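Local atomic coordinates of enoyl-CoA hydratase (Mycobacterium thermoresistibile, PDB entry 3T3W), a protein that probably catalyses the hydration of enoyl-CoA thioesters in lipid metabolism. Residues M20-D25 with P46-E51; S27-T32 with D64-V69; W169-R174 with T194-R199. All coordinates share one frame; numbering follows the deposited sequence. Where two conformers were deposited one is given.

How the contacts relate
Contacts 1 and 2 lie about 17 Å apart between centres and share the six-stranded mixed sheet of the crotonase-like fold. They alternate along the chain: strand 22-27, strand 30-35, helix 46-61 and strand 67-72 follow in turn, so contact 1 packs the entry to the first strand on the helix and contact 2 pairs the two strands that this helix connects. They touch directly, with Asp25 O 2.8 Å from Thr32 N, a probable hydrogen bond. Contact 3 comes later in the sequence, its centre about 28 Å from that of contact 1 and 26 Å from that of contact 2. It touches neither, and its surroundings include two further subunits, which places it in the assembly interface.

Contact 1 (M20-D25 with P46-E51). With EDO (1,2-ethanediol), chain B.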
ATOM      1  N   MET F  20      15.939 -19.459 -34.407  1.00 15.32           N
ATOM      2  CA  MET F  20      17.069 -20.215 -33.878  1.00 15.10           C
ATOM      3  C   MET F  20      16.560 -21.091 -32.754  1.00 15.15           C
ATOM      4  O   MET F  20      16.718 -22.314 -32.828  1.00 16.17           O
ATOM      5  CB  MET F  20      18.188 -19.270 -33.421  1.00 15.35           C
ATOM      6  CG  MET F  20      19.362 -19.911 -32.704  1.00 15.30           C
ATOM      7  SD  MET F  20      20.342 -20.945 -33.820  1.00 15.98           S
ATOM      8  CE  MET F  20      21.495 -21.656 -32.624  1.00 16.66           C
ATOM      9  N   TYR F  21      15.979 -20.473 -31.729  1.00 13.10           N
ATOM     10  CA  TYR F  21      15.609 -21.188 -30.495  1.00 12.96           C
ATOM     11  C   TYR F  21      14.095 -21.275 -30.228  1.00 12.45           C
ATOM     12  O   TYR F  21      13.676 -21.951 -29.281  1.00 11.96           O
ATOM     13  CB  TYR F  21      16.198 -20.485 -29.286  1.00 12.91           C
ATOM     14  CG  TYR F  21      17.692 -20.475 -29.213  1.00 13.40           C
ATOM     15  CD1 TYR F  21      18.402 -21.660 -29.178  1.00 14.07           C
ATOM     16  CD2 TYR F  21      18.388 -19.285 -29.241  1.00 13.92           C
ATOM     17  CE1 TYR F  21      19.787 -21.655 -29.097  1.00 14.67           C
ATOM     18  CE2 TYR F  21      19.777 -19.250 -29.183  1.00 14.41           C
ATOM     19  CZ  TYR F  21      20.476 -20.438 -29.095  1.00 14.81           C
ATOM     20  OH  TYR F  21      21.847 -20.417 -29.019  1.00 15.52           O
ATOM     21  N   ILE F  22      13.318 -20.532 -30.990  1.00 12.63           N
ATOM     22  CA  ILE F  22      11.866 -20.364 -30.705  1.00 12.80           C
ATOM     23  C   ILE F  22      11.073 -20.741 -31.956  1.00 14.31           C
ATOM     24  O   ILE F  22      11.372 -20.232 -33.056  1.00 15.54           O
ATOM     25  CB  ILE F  22      11.519 -18.905 -30.327  1.00 12.23           C
ATOM     26  CG1 ILE F  22      12.286 -18.458 -29.075  1.00 12.25           C
ATOM     27  CG2 ILE F  22       9.983 -18.738 -30.125  1.00 12.78           C
ATOM     28  CD1 ILE F  22      12.023 -19.301 -27.818  1.00 11.91           C
ATOM     29  N   ASP F  23      10.086 -21.632 -31.819  1.00 14.53           N
ATOM     30  CA  ASP F  23       9.129 -21.901 -32.881  0.50 15.38           C
ATOM     31  C   ASP F  23       7.870 -21.088 -32.614  1.00 14.88           C
ATOM     32  O   ASP F  23       7.503 -20.888 -31.470  1.00 13.97           O
ATOM     33  CB  ASP F  23       8.802 -23.393 -32.944  0.50 16.50           C
ATOM     34  CG  ASP F  23       9.836 -24.171 -33.688  0.50 18.49           C
ATOM     35  OD1 ASP F  23      10.278 -23.687 -34.751  0.50 21.06           O
ATOM     36  OD2 ASP F  23      10.207 -25.271 -33.224  0.50 20.52           O
ATOM     37  N   TYR F  24       7.226 -20.608 -33.668  1.00 14.46           N
ATOM     38  CA  TYR F  24       6.069 -19.730 -33.540  1.00 14.49           C
ATOM     39  C   TYR F  24       5.041 -20.130 -34.572  1.00 15.67           C
ATOM     40  O   TYR F  24       5.356 -20.216 -35.767  1.00 15.68           O
ATOM     41  CB  TYR F  24       6.493 -18.289 -33.756  1.00 15.14           C
ATOM     42  CG  TYR F  24       5.414 -17.263 -33.641  1.00 14.77           C
ATOM     43  CD1 TYR F  24       5.058 -16.742 -32.423  1.00 14.39           C
ATOM     44  CD2 TYR F  24       4.772 -16.766 -34.765  1.00 15.37           C
ATOM     45  CE1 TYR F  24       4.084 -15.766 -32.316  1.00 14.55           C
ATOM     46  CE2 TYR F  24       3.789 -15.796 -34.672  1.00 15.61           C
ATOM     47  CZ  TYR F  24       3.450 -15.290 -33.443  1.00 15.29           C
ATOM     48  OH  TYR F  24       2.431 -14.364 -33.363  1.00 14.97           O
ATOM     49  N   ASP F  25       3.806 -20.352 -34.138  1.00 15.64           N
ATOM     50  CA  ASP F  25       2.716 -20.784 -35.058  1.00 17.62           C
ATOM     51  C   ASP F  25       1.474 -20.000 -34.682  1.00 16.81           C
ATOM     52  O   ASP F  25       1.175 -19.885 -33.495  1.00 15.09           O
ATOM     53  CB  ASP F  25       2.375 -22.281 -34.863  1.00 19.55           C
ATOM     54  CG  ASP F  25       1.063 -22.705 -35.574  1.00 22.26           C
ATOM     55  OD1 ASP F  25       1.187 -22.883 -36.791  1.00 23.45           O
ATOM     56  OD2 ASP F  25      -0.079 -22.825 -34.965  1.00 22.34           O
ATOM     57  N   PRO F  46      21.032 -15.226 -23.539  1.00 12.18           N
ATOM     58  CA  PRO F  46      20.424 -13.942 -23.937  1.00 12.09           C
ATOM     59  C   PRO F  46      19.712 -13.939 -25.285  1.00 12.11           C
ATOM     60  O   PRO F  46      18.613 -13.312 -25.403  1.00 11.92           O
ATOM     61  CB  PRO F  46      21.611 -12.976 -23.870  1.00 13.23           C
ATOM     62  CG  PRO F  46      22.477 -13.548 -22.790  1.00 13.04           C
ATOM     63  CD  PRO F  46      22.408 -15.034 -23.033  1.00 12.86           C
ATOM     64  N   GLU F  47      20.272 -14.629 -26.291  1.00 12.06           N
ATOM     65  CA  GLU F  47      19.643 -14.700 -27.590  1.00 11.64           C
ATOM     66  C   GLU F  47      18.279 -15.394 -27.497  1.00 11.14           C
ATOM     67  O   GLU F  47      17.304 -14.931 -28.091  1.00 10.90           O
ATOM     68  CB  GLU F  47      20.510 -15.388 -28.644  1.00 12.42           C
ATOM     69  CG  GLU F  47      19.803 -15.451 -30.010  1.00 12.78           C
ATOM     70  CD  GLU F  47      20.621 -16.120 -31.100  1.00 13.43           C
ATOM     71  OE1 GLU F  47      21.841 -16.342 -30.867  1.00 13.65           O
ATOM     72  OE2 GLU F  47      20.008 -16.371 -32.189  1.00 14.66           O
ATOM     73  N   LEU F  48      18.194 -16.523 -26.780  1.00 10.33           N
ATOM     74  CA  LEU F  48      16.896 -17.173 -26.631  1.00 10.14           C
ATOM     75  C   LEU F  48      15.850 -16.207 -26.050  1.00  9.67           C
ATOM     76  O   LEU F  48      14.731 -16.132 -26.502  1.00  8.99           O
ATOM     77  CB  LEU F  48      17.023 -18.441 -25.775  1.00  9.73           C
ATOM     78  CG  LEU F  48      15.752 -19.283 -25.605  1.00  9.43           C
ATOM     79  CD1 LEU F  48      16.101 -20.768 -25.425  1.00  9.65           C
ATOM     80  CD2 LEU F  48      14.883 -18.750 -24.459  1.00  9.17           C
ATOM     81  N   LEU F  49      16.235 -15.477 -25.015  1.00  9.65           N
ATOM     82  CA  LEU F  49      15.305 -14.550 -24.359  1.00  9.60           C
ATOM     83  C   LEU F  49      14.907 -13.391 -25.274  1.00 10.07           C
ATOM     84  O   LEU F  49      13.734 -13.011 -25.327  1.00  9.13           O
ATOM     85  CB  LEU F  49      15.924 -14.057 -23.057  1.00  9.66           C
ATOM     86  CG  LEU F  49      15.941 -15.096 -21.932  1.00  9.90           C
ATOM     87  CD1 LEU F  49      16.799 -14.611 -20.756  1.00 10.31           C
ATOM     88  CD2 LEU F  49      14.523 -15.390 -21.469  1.00 10.00           C
ATOM     89  N   ASP F  50      15.856 -12.874 -26.053  1.00 10.97           N
ATOM     90  CA  ASP F  50      15.516 -11.857 -27.070  1.00 11.74           C
ATOM     91  C   ASP F  50      14.524 -12.397 -28.104  1.00 12.05           C
ATOM     92  O   ASP F  50      13.563 -11.718 -28.486  1.00 12.12           O
ATOM     93  CB  ASP F  50      16.752 -11.329 -27.798  1.00 12.62           C
ATOM     94  CG  ASP F  50      17.689 -10.542 -26.910  1.00 13.35           C
ATOM     95  OD1 ASP F  50      17.322 -10.137 -25.791  1.00 12.93           O
ATOM     96  OD2 ASP F  50      18.856 -10.366 -27.363  1.00 14.03           O
ATOM     97  N   GLU F  51      14.735 -13.640 -28.533  1.00 11.30           N
ATOM     98  CA  GLU F  51      13.878 -14.249 -29.528  1.00 11.45           C
ATOM     99  C   GLU F  51      12.474 -14.532 -28.949  1.00 10.45           C
ATOM    100  O   GLU F  51      11.427 -14.353 -29.616  1.00 10.10           O
ATOM    101  CB  GLU F  51      14.567 -15.522 -30.052  1.00 12.19           C
ATOM    102  CG  GLU F  51      13.951 -16.108 -31.265  1.00 13.33           C
ATOM    103  CD  GLU F  51      14.672 -17.345 -31.835  1.00 13.83           C
ATOM    104  OE1 GLU F  51      15.796 -17.669 -31.391  1.00 14.00           O
ATOM    105  OE2 GLU F  51      14.055 -17.985 -32.728  1.00 14.13           O
TER
HETATM  106  C1  EDO B 304      24.970 -22.447 -27.821  1.00 27.82           C
HETATM  107  O1  EDO B 304      24.681 -23.648 -27.103  1.00 25.56           O
HETATM  108  C2  EDO B 304      24.456 -22.529 -29.259  1.00 29.44           C
HETATM  109  O2  EDO B 304      23.045 -22.848 -29.290  1.00 27.61           O
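The ring of Tyr21 meets Glu47 CB and the bound ethanediol at its edge, while Met20 CG sits 3.5 Å above the plane, over the ring centre. Leu48 and the carboxylates of Glu47 and Glu51 approach it obliquely, the Glu47 carboxylate turned 70° from the ring plane. This is strand-on-helix packing in a crotonase-like fold: the two residues that lead into strand 22-27, and Ile22 at its start, lie against the first turns of helix 46-61. Ethanediol, probably from the crystallisation liquor, has O2 at 2.7 Å from Tyr21 OH; that hydroxyl is also hydrogen-bonded to Asn45 ND2, just before the helix.

Glu51 ties the two elements together. With CG anti to its backbone N (chi1 -168°) and the chain extended beyond, its carboxylate reaches the backbone where the chain enters strand 22-27. Met20 N binds OE2 at 2.9 Å and nearly straight, 174° at the hydrogen; Tyr21 N binds OE1 at 2.8 Å. Both oxygens are used on their syn sides, by donors lying somewhat out of the carboxylate plane. A weak bond from Ile22 N also ends on OE2, at 3.2 Å. Bonds to both oxygens should restrict rotation of the carboxylate. Nearer the helix, the aliphatic parts of Ile22 and Glu51 run past each other in opposite directions, bringing Ile22 CG1 to 3.6 Å from Glu51 CG.

Contact 2 (S27-T32 with D64-V69)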
ATOM      1  N   SER F  27      -2.573 -20.265 -35.495  1.00 18.11           N
ATOM      2  CA  SER F  27      -3.736 -20.874 -36.136  1.00 18.81           C
ATOM      3  C   SER F  27      -4.931 -20.873 -35.206  1.00 18.25           C
ATOM      4  O   SER F  27      -4.767 -20.951 -33.989  1.00 16.13           O
ATOM      5  CB  SER F  27      -3.428 -22.286 -36.618  1.00 20.75           C
ATOM      6  OG  SER F  27      -2.955 -23.070 -35.564  1.00 23.04           O
ATOM      7  N   ASP F  28      -6.135 -20.763 -35.781  1.00 17.95           N
ATOM      8  CA  ASP F  28      -7.355 -20.782 -34.994  1.00 19.16           C
ATOM      9  C   ASP F  28      -7.332 -19.739 -33.840  1.00 17.44           C
ATOM     10  O   ASP F  28      -7.819 -20.023 -32.741  1.00 17.72           O
ATOM     11  CB  ASP F  28      -7.574 -22.190 -34.378  1.00 20.86           C
ATOM     12  CG  ASP F  28      -7.494 -23.311 -35.405  1.00 24.15           C
ATOM     13  OD1 ASP F  28      -8.225 -23.208 -36.389  1.00 25.36           O
ATOM     14  OD2 ASP F  28      -6.675 -24.256 -35.210  1.00 25.15           O
ATOM     15  N   ARG F  29      -6.775 -18.568 -34.114  1.00 16.73           N
ATOM     16  CA  ARG F  29      -6.651 -17.429 -33.176  1.00 17.07           C
ATOM     17  C   ARG F  29      -5.739 -17.704 -31.962  1.00 15.45           C
ATOM     18  O   ARG F  29      -5.776 -16.952 -30.969  1.00 14.08           O
ATOM     19  CB  ARG F  29      -8.025 -16.897 -32.721  1.00 19.50           C
ATOM     20  CG  ARG F  29      -8.923 -16.524 -33.914  1.00 22.66           C
ATOM     21  CD  ARG F  29     -10.094 -15.656 -33.505  1.00 25.81           C
ATOM     22  NE  ARG F  29      -9.579 -14.430 -32.905  1.00 29.07           N
ATOM     23  CZ  ARG F  29      -9.147 -13.352 -33.567  1.00 31.11           C
ATOM     24  NH1 ARG F  29      -9.215 -13.265 -34.901  1.00 31.85           N
ATOM     25  NH2 ARG F  29      -8.668 -12.330 -32.869  1.00 29.32           N
ATOM     26  N   ILE F  30      -4.909 -18.737 -32.069  1.00 13.86           N
ATOM     27  CA  ILE F  30      -3.965 -19.090 -30.973  1.00 13.48           C
ATOM     28  C   ILE F  30      -2.568 -18.916 -31.535  1.00 13.01           C
ATOM     29  O   ILE F  30      -2.270 -19.470 -32.582  1.00 13.92           O
ATOM     30  CB  ILE F  30      -4.162 -20.562 -30.516  1.00 13.73           C
ATOM     31  CG1 ILE F  30      -5.579 -20.783 -29.979  1.00 13.70           C
ATOM     32  CG2 ILE F  30      -3.119 -20.917 -29.428  1.00 13.35           C
ATOM     33  CD1 ILE F  30      -5.964 -22.245 -29.838  1.00 14.43           C
ATOM     34  N   ALA F  31      -1.712 -18.170 -30.834  1.00 12.27           N
ATOM     35  CA  ALA F  31      -0.274 -18.123 -31.130  1.00 11.89           C
ATOM     36  C   ALA F  31       0.392 -19.083 -30.193  1.00 11.53           C
ATOM     37  O   ALA F  31       0.305 -18.909 -28.967  1.00 10.91           O
ATOM     38  CB  ALA F  31       0.293 -16.721 -30.890  1.00 11.69           C
ATOM     39  N   THR F  32       1.046 -20.098 -30.752  1.00 11.50           N
ATOM     40  CA  THR F  32       1.781 -21.046 -29.947  1.00 11.42           C
ATOM     41  C   THR F  32       3.285 -20.747 -30.063  1.00 11.55           C
ATOM     42  O   THR F  32       3.857 -20.786 -31.181  1.00 11.29           O
ATOM     43  CB  THR F  32       1.505 -22.489 -30.382  1.00 11.70           C
ATOM     44  OG1 THR F  32       0.078 -22.703 -30.334  1.00 12.15           O
ATOM     45  CG2 THR F  32       2.230 -23.457 -29.461  1.00 11.89           C
ATOM     46  N   ASP F  64      -5.126 -11.158 -35.480  1.00 21.00           N
ATOM     47  CA  ASP F  64      -5.663 -12.506 -35.651  1.00 22.39           C
ATOM     48  C   ASP F  64      -5.359 -13.446 -34.461  1.00 19.78           C
ATOM     49  O   ASP F  64      -5.688 -14.610 -34.539  1.00 19.13           O
ATOM     50  CB  ASP F  64      -5.092 -13.184 -36.914  1.00 25.77           C
ATOM     51  CG  ASP F  64      -5.500 -12.486 -38.217  1.00 29.23           C
ATOM     52  OD1 ASP F  64      -6.569 -11.854 -38.288  1.00 31.56           O
ATOM     53  OD2 ASP F  64      -4.705 -12.585 -39.169  1.00 34.94           O
ATOM     54  N   VAL F  65      -4.697 -12.965 -33.402  1.00 16.57           N
ATOM     55  CA  VAL F  65      -4.389 -13.815 -32.238  1.00 14.74           C
ATOM     56  C   VAL F  65      -5.243 -13.342 -31.102  1.00 13.77           C
ATOM     57  O   VAL F  65      -5.187 -12.150 -30.762  1.00 13.79           O
ATOM     58  CB  VAL F  65      -2.909 -13.680 -31.828  1.00 13.74           C
ATOM     59  CG1 VAL F  65      -2.601 -14.382 -30.483  1.00 12.88           C
ATOM     60  CG2 VAL F  65      -2.036 -14.278 -32.941  1.00 13.71           C
ATOM     61  N   SER F  66      -5.974 -14.266 -30.478  1.00 13.38           N
ATOM     62  CA  SER F  66      -6.757 -13.967 -29.256  1.00 12.81           C
ATOM     63  C   SER F  66      -6.115 -14.527 -27.973  1.00 12.32           C
ATOM     64  O   SER F  66      -6.296 -13.949 -26.895  1.00 11.91           O
ATOM     65  CB  SER F  66      -8.176 -14.541 -29.336  1.00 13.80           C
ATOM     66  OG  SER F  66      -8.959 -13.879 -30.328  1.00 14.45           O
ATOM     67  N   VAL F  67      -5.377 -15.637 -28.097  1.00 11.77           N
ATOM     68  CA  VAL F  67      -4.760 -16.313 -26.932  1.00 10.70           C
ATOM     69  C   VAL F  67      -3.350 -16.758 -27.295  1.00 10.71           C
ATOM     70  O   VAL F  67      -3.085 -17.191 -28.428  1.00 10.49           O
ATOM     71  CB  VAL F  67      -5.610 -17.556 -26.511  1.00 10.82           C
ATOM     72  CG1 VAL F  67      -5.024 -18.324 -25.321  1.00 10.39           C
ATOM     73  CG2 VAL F  67      -7.052 -17.137 -26.147  1.00 10.97           C
ATOM     74  N   ILE F  68      -2.474 -16.705 -26.307  1.00 10.14           N
ATOM     75  CA  ILE F  68      -1.087 -17.107 -26.435  1.00  9.89           C
ATOM     76  C   ILE F  68      -0.874 -18.354 -25.599  1.00  9.96           C
ATOM     77  O   ILE F  68      -1.256 -18.408 -24.411  1.00  9.70           O
ATOM     78  CB  ILE F  68      -0.153 -15.996 -25.942  1.00 10.07           C
ATOM     79  CG1 ILE F  68      -0.350 -14.740 -26.820  1.00 10.12           C
ATOM     80  CG2 ILE F  68       1.314 -16.493 -25.900  1.00 10.74           C
ATOM     81  CD1 ILE F  68       0.245 -13.424 -26.318  1.00  9.81           C
ATOM     82  N   VAL F  69      -0.255 -19.347 -26.219  1.00  9.51           N
ATOM     83  CA  VAL F  69       0.188 -20.548 -25.537  1.00  9.53           C
ATOM     84  C   VAL F  69       1.717 -20.601 -25.547  1.00  9.60           C
ATOM     85  O   VAL F  69       2.323 -20.496 -26.612  1.00  9.63           O
ATOM     86  CB  VAL F  69      -0.393 -21.831 -26.180  1.00  9.93           C
ATOM     87  CG1 VAL F  69       0.294 -23.108 -25.595  1.00  9.92           C
ATOM     88  CG2 VAL F  69      -1.904 -21.891 -26.034  1.00 10.01           C
TER
HETATM   89  O   HOH W   1      -5.857 -17.020 -36.402  1.00 24.15           O
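Arg29 and Ser66 carry the polar end of this contact between two parallel strands. The guanidinium grips Ser66 OG side-on with two nitrogens, NE at 2.7 Å from OG and NH2 at 3.0 Å from it, and the hydroxyl oxygen lies only 4° out of the guanidinium plane. Over one face of the same group sits Asp64 O, 3.7 Å above the plane and over its centre. The bend at chi3 (60°) folds the arginine chain back across the start of segment 64-69 instead of letting it run on outward. Its carbonyl is also bound: Arg29 O accepts Ser66 N at 2.7 Å, tilted from the carbonyl plane, and Val67 N at 3.2 Å, close to the C=O direction.

From there regular pairing begins. Ala31 N donates to Val67 O and Val69 N to Ala31 O, with Ile30, Ala31 and Thr32 bridging Val67, Ile68 and Val69 in parallel register. Ile30 CG2 touches Val69 CG2 at 3.7 Å on the face that helix 206-217 covers; Ala31 CB touches Val65 CG1 at 3.7 Å, and helix 46-61 packs on Ala31 and Ile68, the helix of the beta-alpha-beta crossover that joins the strands.

Outside this shell, a type I' turn from Ser27 to Ile30, closed by two backbone bonds, presents Arg29. A water bridges Arg29 N and Asp64 O, and Arg29 NH2 has a further partner in Asn63 O. With Ser66 OG in its plane at the edge and a carbonyl oxygen over the face, the guanidinium is held in orientation, and those oxygens are likely to favour its positive charge; Asp64 OD1, 4.5 Å from Arg29 NH1, stays beyond salt-bridge range.

Contact 3 (W169-R174 with T194-R199); sequences WELGPR and TGMVNR
A Schellman motif ends helix 188-194 at Gly195, where phi turns positive (96°), and this helix end meets the last turn of helix 167-171. Glu170, Leu171, Thr194 and Met196 make the contact, with Glu170 and Met196 nearest in backbone terms, 5.1 Å between their CA atoms. Thr194 OG1 lies 3.0 Å from Glu170 O, but Val191 O of its own helix is also a partner of that hydroxyl, so which carbonyl receives the proton is not settled. With chi1 at 72° the hydroxyl stands between its own backbone N and carbonyl carbon, and the methyl CG2 packs at 3.8 Å on Leu171 O.

The second half of the contact belongs to Met196. Its extended side chain crosses that of Glu170 at about a right angle, with Glu170 OE1 3.5 Å from Met196 CA and 3.6 Å from Met196 CG. Leu171 and Met196 instead run side by side and point the same way, bringing Leu171 CD2 to 3.8 Å from Met196 SD. The bend at chi2 of Glu170 (-78°) turns its carboxylate toward Met196; the main polar partner of the group lies outside both segments, Arg174 of a neighbouring subunit, whose NH2 forms a salt bridge with Glu170 OE2.

Gly172, also at positive phi, ends helix 167-171 and serves as the N-cap position of helix 173-182, on whose Ile179 Leu171 packs and whose Lys175 Thr194 touches. Beyond Met196, which reaches Phe150 of strand 149-151, the loop continues through Val197, packed on Ile142 and Ala144 of strand 141-145, and leads into strand 199-201, at the border of the six-stranded sheet.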
ATOM      1  N   TRP F 169       3.737 -14.556  -3.933  1.00  6.59           N
ATOM      2  CA  TRP F 169       2.418 -14.378  -4.537  1.00  7.07           C
ATOM      3  C   TRP F 169       1.827 -15.690  -4.987  1.00  7.46           C
ATOM      4  O   TRP F 169       0.605 -15.923  -4.854  1.00  8.41           O
ATOM      5  CB  TRP F 169       2.560 -13.468  -5.746  1.00  6.72           C
ATOM      6  CG  TRP F 169       3.086 -12.095  -5.386  1.00  6.56           C
ATOM      7  CD1 TRP F 169       4.394 -11.693  -5.364  1.00  6.39           C
ATOM      8  CD2 TRP F 169       2.305 -10.959  -4.922  1.00  6.49           C
ATOM      9  NE1 TRP F 169       4.498 -10.395  -4.951  1.00  6.49           N
ATOM     10  CE2 TRP F 169       3.262  -9.897  -4.635  1.00  6.45           C
ATOM     11  CE3 TRP F 169       0.946 -10.725  -4.705  1.00  6.85           C
ATOM     12  CZ2 TRP F 169       2.859  -8.652  -4.218  1.00  6.59           C
ATOM     13  CZ3 TRP F 169       0.538  -9.441  -4.286  1.00  6.86           C
ATOM     14  CH2 TRP F 169       1.480  -8.435  -4.031  1.00  6.91           C
ATOM     15  N   GLU F 170       2.677 -16.571  -5.481  1.00  7.66           N
ATOM     16  CA  GLU F 170       2.247 -17.830  -6.124  1.00  8.52           C
ATOM     17  C   GLU F 170       2.068 -18.989  -5.139  1.00  8.56           C
ATOM     18  O   GLU F 170       1.176 -19.830  -5.299  1.00  8.61           O
ATOM     19  CB  GLU F 170       3.260 -18.211  -7.190  1.00  8.72           C
ATOM     20  CG  GLU F 170       3.334 -17.223  -8.339  1.00  9.41           C
ATOM     21  CD  GLU F 170       2.220 -17.338  -9.364  1.00 10.14           C
ATOM     22  OE1 GLU F 170       1.431 -18.320  -9.325  1.00 10.03           O
ATOM     23  OE2 GLU F 170       2.198 -16.455 -10.255  1.00 10.57           O
ATOM     24  N   LEU F 171       2.928 -19.019  -4.132  1.00  8.17           N
ATOM     25  CA  LEU F 171       3.039 -20.129  -3.187  1.00  8.24           C
ATOM     26  C   LEU F 171       2.566 -19.816  -1.768  1.00  8.23           C
ATOM     27  O   LEU F 171       2.334 -20.748  -0.979  1.00  8.76           O
ATOM     28  CB  LEU F 171       4.492 -20.609  -3.153  1.00  7.97           C
ATOM     29  CG  LEU F 171       5.143 -21.003  -4.464  1.00  8.07           C
ATOM     30  CD1 LEU F 171       6.662 -21.215  -4.290  1.00  8.40           C
ATOM     31  CD2 LEU F 171       4.480 -22.253  -5.052  1.00  7.93           C
ATOM     32  N   GLY F 172       2.442 -18.533  -1.452  1.00  7.80           N
ATOM     33  CA  GLY F 172       2.318 -18.063  -0.077  1.00  8.05           C
ATOM     34  C   GLY F 172       3.717 -17.950   0.556  1.00  7.66           C
ATOM     35  O   GLY F 172       4.672 -18.628   0.109  1.00  7.54           O
ATOM     36  N   PRO F 173       3.847 -17.166   1.630  1.00  7.65           N
ATOM     37  CA  PRO F 173       5.180 -16.893   2.181  1.00  7.76           C
ATOM     38  C   PRO F 173       5.853 -18.098   2.827  1.00  7.61           C
ATOM     39  O   PRO F 173       7.080 -18.251   2.700  1.00  7.09           O
ATOM     40  CB  PRO F 173       4.916 -15.786   3.218  1.00  8.03           C
ATOM     41  CG  PRO F 173       3.428 -15.889   3.522  1.00  8.47           C
ATOM     42  CD  PRO F 173       2.826 -16.286   2.225  1.00  8.39           C
ATOM     43  N   ARG F 174       5.084 -18.939   3.515  1.00  7.64           N
ATOM     44  CA  ARG F 174       5.716 -20.053   4.239  1.00  7.88           C
ATOM     45  C   ARG F 174       6.272 -21.075   3.252  1.00  8.17           C
ATOM     46  O   ARG F 174       7.386 -21.599   3.461  1.00  8.15           O
ATOM     47  CB  ARG F 174       4.731 -20.682   5.219  1.00  8.25           C
ATOM     48  CG  ARG F 174       4.487 -19.765   6.423  1.00  8.28           C
ATOM     49  CD  ARG F 174       3.677 -20.411   7.510  1.00  8.46           C
ATOM     50  NE  ARG F 174       3.404 -19.428   8.576  1.00  8.57           N
ATOM     51  CZ  ARG F 174       4.282 -19.058   9.499  1.00  8.37           C
ATOM     52  NH1 ARG F 174       5.468 -19.618   9.544  1.00  8.72           N
ATOM     53  NH2 ARG F 174       3.970 -18.145  10.398  1.00  8.54           N
ATOM     54  N   THR F 194      -1.530 -24.675  -4.033  1.00 11.81           N
ATOM     55  CA  THR F 194      -1.334 -23.265  -3.703  1.00 11.67           C
ATOM     56  C   THR F 194      -2.043 -22.343  -4.689  1.00 12.19           C
ATOM     57  O   THR F 194      -2.176 -21.156  -4.425  1.00 12.86           O
ATOM     58  CB  THR F 194       0.170 -22.855  -3.676  1.00 11.63           C
ATOM     59  OG1 THR F 194       0.691 -22.810  -5.020  1.00 11.39           O
ATOM     60  CG2 THR F 194       1.026 -23.819  -2.838  1.00 11.83           C
ATOM     61  N   GLY F 195      -2.456 -22.892  -5.825  1.00 12.09           N
ATOM     62  CA  GLY F 195      -3.099 -22.134  -6.886  1.00 12.35           C
ATOM     63  C   GLY F 195      -2.172 -21.683  -8.001  1.00 11.66           C
ATOM     64  O   GLY F 195      -2.650 -21.152  -9.033  1.00 13.35           O
ATOM     65  N   MET F 196      -0.864 -21.917  -7.835  1.00 10.10           N
ATOM     66  CA  MET F 196       0.113 -21.535  -8.826  1.00  9.73           C
ATOM     67  C   MET F 196      -0.142 -22.262 -10.177  1.00  9.98           C
ATOM     68  O   MET F 196       0.097 -21.736 -11.241  1.00  9.47           O
ATOM     69  CB  MET F 196       1.522 -21.860  -8.324  1.00  9.97           C
ATOM     70  CG  MET F 196       2.548 -21.762  -9.431  1.00 10.36           C
ATOM     71  SD  MET F 196       4.214 -21.914  -8.806  1.00 10.74           S
ATOM     72  CE  MET F 196       5.036 -22.614 -10.255  1.00 11.38           C
ATOM     73  N   VAL F 197      -0.555 -23.512 -10.099  1.00 10.53           N
ATOM     74  CA  VAL F 197      -0.941 -24.301 -11.270  1.00 10.35           C
ATOM     75  C   VAL F 197      -2.477 -24.411 -11.282  1.00 11.13           C
ATOM     76  O   VAL F 197      -3.098 -24.782 -10.264  1.00 11.93           O
ATOM     77  CB  VAL F 197      -0.212 -25.681 -11.247  1.00 11.44           C
ATOM     78  CG1 VAL F 197      -0.923 -26.712 -12.115  1.00 11.86           C
ATOM     79  CG2 VAL F 197       1.271 -25.490 -11.654  1.00 10.37           C
ATOM     80  N   ASN F 198      -3.085 -24.121 -12.442  1.00 10.25           N
ATOM     81  CA  ASN F 198      -4.529 -24.188 -12.588  1.00 10.61           C
ATOM     82  C   ASN F 198      -5.031 -25.630 -12.686  1.00 12.31           C
ATOM     83  O   ASN F 198      -6.121 -25.936 -12.215  1.00 12.75           O
ATOM     84  CB  ASN F 198      -4.969 -23.437 -13.854  1.00 10.04           C
ATOM     85  CG  ASN F 198      -4.816 -21.919 -13.723  1.00  9.72           C
ATOM     86  OD1 ASN F 198      -3.730 -21.399 -13.900  1.00  9.05           O
ATOM     87  ND2 ASN F 198      -5.931 -21.212 -13.448  1.00  9.18           N
ATOM     88  N   ARG F 199      -4.280 -26.497 -13.367  1.00 12.35           N
ATOM     89  CA  ARG F 199      -4.765 -27.853 -13.651  1.00 14.02           C
ATOM     90  C   ARG F 199      -3.545 -28.730 -13.873  1.00 12.44           C
ATOM     91  O   ARG F 199      -2.591 -28.285 -14.461  1.00 12.02           O
ATOM     92  CB  ARG F 199      -5.543 -27.857 -14.957  1.00 16.80           C
ATOM     93  CG  ARG F 199      -6.842 -27.102 -14.891  1.00 22.44           C
ATOM     94  CD  ARG F 199      -7.803 -27.484 -16.020  1.00 26.43           C
ATOM     95  NE  ARG F 199      -8.816 -26.416 -16.138  1.00 29.89           N
ATOM     96  CZ  ARG F 199      -9.443 -26.101 -17.267  1.00 28.71           C
ATOM     97  NH1 ARG F 199      -9.145 -26.757 -18.387  1.00 30.03           N
ATOM     98  NH2 ARG F 199     -10.375 -25.144 -17.267  1.00 28.52           N
TER